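Local atomic coordinates of RmpD (Hexulose-6-phosphate synthase) (Streptococcus mutans, PDB entry 3EXR), a protein that is a member of the HUMPS family and folds as a TIM barrel, a closed ring of eight parallel strands with helices outside. Residues K156-V161 with K183-V188. Residues are numbered along the deposited sequence; the frame is centred on the assembly and turned at random.
Sequences KDLNKV and KLFEGV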
ATOM      1  N   LYS A 156     -21.897  -9.848 -12.592  1.00 13.63           N
ATOM      2  CA  LYS A 156     -20.771  -9.084 -13.122  1.00 13.35           C
ATOM      3  C   LYS A 156     -19.478  -9.440 -12.382  1.00 12.65           C
ATOM      4  O   LYS A 156     -18.466  -9.695 -13.019  1.00 12.43           O
ATOM      5  CB  LYS A 156     -21.020  -7.603 -13.071  1.00 13.72           C
ATOM      6  N   ASP A 157     -19.508  -9.482 -11.051  1.00 11.55           N
ATOM      7  CA  ASP A 157     -18.318  -9.865 -10.292  1.00 12.06           C
ATOM      8  C   ASP A 157     -17.919 -11.282 -10.639  1.00 11.14           C
ATOM      9  O   ASP A 157     -16.745 -11.540 -10.881  1.00 10.87           O
ATOM     10  CB  ASP A 157     -18.526  -9.757  -8.768  1.00 12.00           C
ATOM     11  CG  ASP A 157     -18.312  -8.321  -8.208  1.00 12.23           C
ATOM     12  OD1 ASP A 157     -17.688  -7.469  -8.858  1.00 12.40           O
ATOM     13  OD2 ASP A 157     -18.796  -8.019  -7.097  1.00 11.59           O
ATOM     14  N   LEU A 158     -18.892 -12.208 -10.658  1.00 11.07           N
ATOM     15  CA  LEU A 158     -18.594 -13.580 -11.004  1.00 11.32           C
ATOM     16  C   LEU A 158     -17.972 -13.709 -12.412  1.00 11.28           C
ATOM     17  O   LEU A 158     -17.039 -14.478 -12.616  1.00 11.59           O
ATOM     18  CB  LEU A 158     -19.821 -14.470 -10.809  1.00 11.58           C
ATOM     19  CG  LEU A 158     -20.232 -14.529  -9.332  1.00 11.78           C
ATOM     20  CD1 LEU A 158     -21.573 -15.199  -9.226  1.00 11.77           C
ATOM     21  CD2 LEU A 158     -19.229 -15.245  -8.444  1.00 12.25           C
ATOM     22  N   ASN A 159     -18.478 -12.936 -13.370  1.00 11.85           N
ATOM     23  CA  ASN A 159     -17.941 -12.963 -14.731  1.00 12.29           C
ATOM     24  C   ASN A 159     -16.463 -12.588 -14.792  1.00 12.26           C
ATOM     25  O   ASN A 159     -15.693 -13.176 -15.561  1.00 13.15           O
ATOM     26  CB  ASN A 159     -18.706 -12.018 -15.649  1.00 12.53           C
ATOM     27  CG  ASN A 159     -20.054 -12.556 -16.078  1.00 14.13           C
ATOM     28  OD1 ASN A 159     -20.927 -11.782 -16.530  1.00 16.22           O
ATOM     29  ND2 ASN A 159     -20.246 -13.860 -15.950  1.00 14.51           N
ATOM     30  N   LYS A 160     -16.085 -11.590 -14.013  1.00 11.30           N
ATOM     31  CA  LYS A 160     -14.694 -11.142 -13.996  1.00 10.88           C
ATOM     32  C   LYS A 160     -13.784 -12.182 -13.340  1.00 10.21           C
ATOM     33  O   LYS A 160     -12.697 -12.480 -13.823  1.00 10.46           O
ATOM     34  CB  LYS A 160     -14.570  -9.763 -13.337  1.00 11.31           C
ATOM     35  CG  LYS A 160     -15.401  -8.681 -14.055  1.00 11.22           C
ATOM     36  CD  LYS A 160     -14.986  -7.274 -13.675  1.00 14.25           C
ATOM     37  CE  LYS A 160     -13.662  -6.904 -14.297  1.00 15.54           C
ATOM     38  NZ  LYS A 160     -13.366  -5.447 -14.052  1.00 18.21           N
ATOM     39  N   VAL A 161     -14.241 -12.747 -12.229  1.00 10.17           N
ATOM     40  CA  VAL A 161     -13.537 -13.871 -11.613  1.00 10.74           C
ATOM     41  C   VAL A 161     -13.350 -14.989 -12.619  1.00 10.64           C
ATOM     42  O   VAL A 161     -12.238 -15.492 -12.786  1.00 10.78           O
ATOM     43  CB  VAL A 161     -14.217 -14.345 -10.321  1.00 10.33           C
ATOM     44  CG1 VAL A 161     -13.559 -15.622  -9.800  1.00 11.30           C
ATOM     45  CG2 VAL A 161     -14.191 -13.197  -9.265  1.00  9.92           C
ATOM     46  N   LYS A 183     -21.861 -21.785  -1.636  1.00 17.54           N
ATOM     47  CA  LYS A 183     -22.607 -22.400  -2.741  1.00 17.12           C
ATOM     48  C   LYS A 183     -22.812 -21.468  -3.961  1.00 16.44           C
ATOM     49  O   LYS A 183     -22.954 -21.941  -5.078  1.00 15.68           O
ATOM     50  CB  LYS A 183     -23.943 -23.013  -2.250  1.00 17.67           C
ATOM     51  CG  LYS A 183     -25.001 -22.038  -1.785  1.00 20.22           C
ATOM     52  CD  LYS A 183     -26.299 -22.753  -1.409  1.00 23.32           C
ATOM     53  CE  LYS A 183     -26.150 -23.629  -0.161  1.00 25.10           C
ATOM     54  NZ  LYS A 183     -25.707 -22.893   1.052  1.00 25.76           N
ATOM     55  N   LEU A 184     -22.776 -20.149  -3.755  1.00 16.80           N
ATOM     56  CA  LEU A 184     -22.813 -19.177  -4.873  1.00 18.23           C
ATOM     57  C   LEU A 184     -21.731 -19.433  -5.905  1.00 17.04           C
ATOM     58  O   LEU A 184     -21.892 -19.114  -7.088  1.00 17.20           O
ATOM     59  CB  LEU A 184     -22.573 -17.745  -4.370  1.00 18.96           C
ATOM     60  CG  LEU A 184     -23.477 -17.191  -3.292  1.00 22.42           C
ATOM     61  CD1 LEU A 184     -22.984 -15.796  -2.861  1.00 23.02           C
ATOM     62  CD2 LEU A 184     -24.887 -17.175  -3.801  1.00 24.70           C
ATOM     63  N   PHE A 185     -20.607 -19.945  -5.429  1.00 15.15           N
ATOM     64  CA  PHE A 185     -19.422 -20.147  -6.236  1.00 14.45           C
ATOM     65  C   PHE A 185     -19.333 -21.528  -6.867  1.00 14.18           C
ATOM     66  O   PHE A 185     -18.316 -21.868  -7.457  1.00 14.12           O
ATOM     67  CB  PHE A 185     -18.183 -19.914  -5.382  1.00 14.13           C
ATOM     68  CG  PHE A 185     -17.987 -18.462  -4.978  1.00 14.19           C
ATOM     69  CD1 PHE A 185     -17.333 -17.577  -5.820  1.00 14.87           C
ATOM     70  CD2 PHE A 185     -18.465 -17.999  -3.757  1.00 14.85           C
ATOM     71  CE1 PHE A 185     -17.133 -16.232  -5.416  1.00 15.03           C
ATOM     72  CE2 PHE A 185     -18.288 -16.679  -3.366  1.00 15.59           C
ATOM     73  CZ  PHE A 185     -17.634 -15.792  -4.202  1.00 14.95           C
ATOM     74  N   GLU A 186     -20.398 -22.314  -6.759  1.00 13.99           N
ATOM     75  CA  GLU A 186     -20.414 -23.654  -7.327  1.00 14.88           C
ATOM     76  C   GLU A 186     -20.003 -23.601  -8.800  1.00 15.06           C
ATOM     77  O   GLU A 186     -20.470 -22.751  -9.556  1.00 15.92           O
ATOM     78  CB  GLU A 186     -21.799 -24.296  -7.150  1.00 14.51           C
ATOM     79  CG  GLU A 186     -21.819 -25.843  -7.164  1.00 15.51           C
ATOM     80  CD  GLU A 186     -21.519 -26.471  -8.533  1.00 15.54           C
ATOM     81  OE1 GLU A 186     -22.003 -25.932  -9.540  1.00 16.73           O
ATOM     82  OE2 GLU A 186     -20.771 -27.481  -8.611  1.00 15.32           O
ATOM     83  N   GLY A 187     -19.106 -24.495  -9.184  1.00 14.71           N
ATOM     84  CA  GLY A 187     -18.594 -24.518 -10.544  1.00 15.25           C
ATOM     85  C   GLY A 187     -17.551 -23.466 -10.896  1.00 15.07           C
ATOM     86  O   GLY A 187     -17.104 -23.407 -12.048  1.00 16.02           O
ATOM     87  N   VAL A 188     -17.164 -22.635  -9.928  1.00 14.23           N
ATOM     88  CA  VAL A 188     -16.103 -21.633 -10.144  1.00 13.13           C
ATOM     89  C   VAL A 188     -14.835 -22.134  -9.446  1.00 12.39           C
ATOM     90  O   VAL A 188     -14.866 -22.430  -8.265  1.00 11.83           O
ATOM     91  CB  VAL A 188     -16.518 -20.220  -9.607  1.00 13.21           C
ATOM     92  CG1 VAL A 188     -15.480 -19.142  -9.941  1.00 13.96           C
ATOM     93  CG2 VAL A 188     -17.879 -19.815 -10.177  1.00 13.50           C
TER
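L158 meets the ring of F185 with one branch of its side chain. Its CD2 lies 3.8 Å from CE1 of F185 and 4.0 Å from CD1 of F185. The methyl comes at the ring obliquely, and the two side chains cross at about a right angle. CD1 of L158 is only loosely near the carbonyl O of L184, at 4.5 Å. One helical turn on, V161 touches V188 through a single methyl from each, CG1 to CG1 at 4.0 Å. Both CG1 atoms stand anti to their own backbone N (chi1 173° in V161, -175° in V188). This torsion carries each CG1 to the other residue, and these side chains also cross nearly at right angles. In this TIM barrel the contact joins helix 155-167 to the loop between strands 170-174 and 192-195. V161 also packs on V171 and V173 of strand 170-174. The F185 ring makes edge-to-face contacts with W153 and F193 and touches V173. No hydrogen bond links the two segments. A type II turn from F185 to V188, closed by V188 N to F185 O at 2.8 Å, brings V188 back toward the helix. G187 holds its third position, where the positive phi (77°) favours glycine.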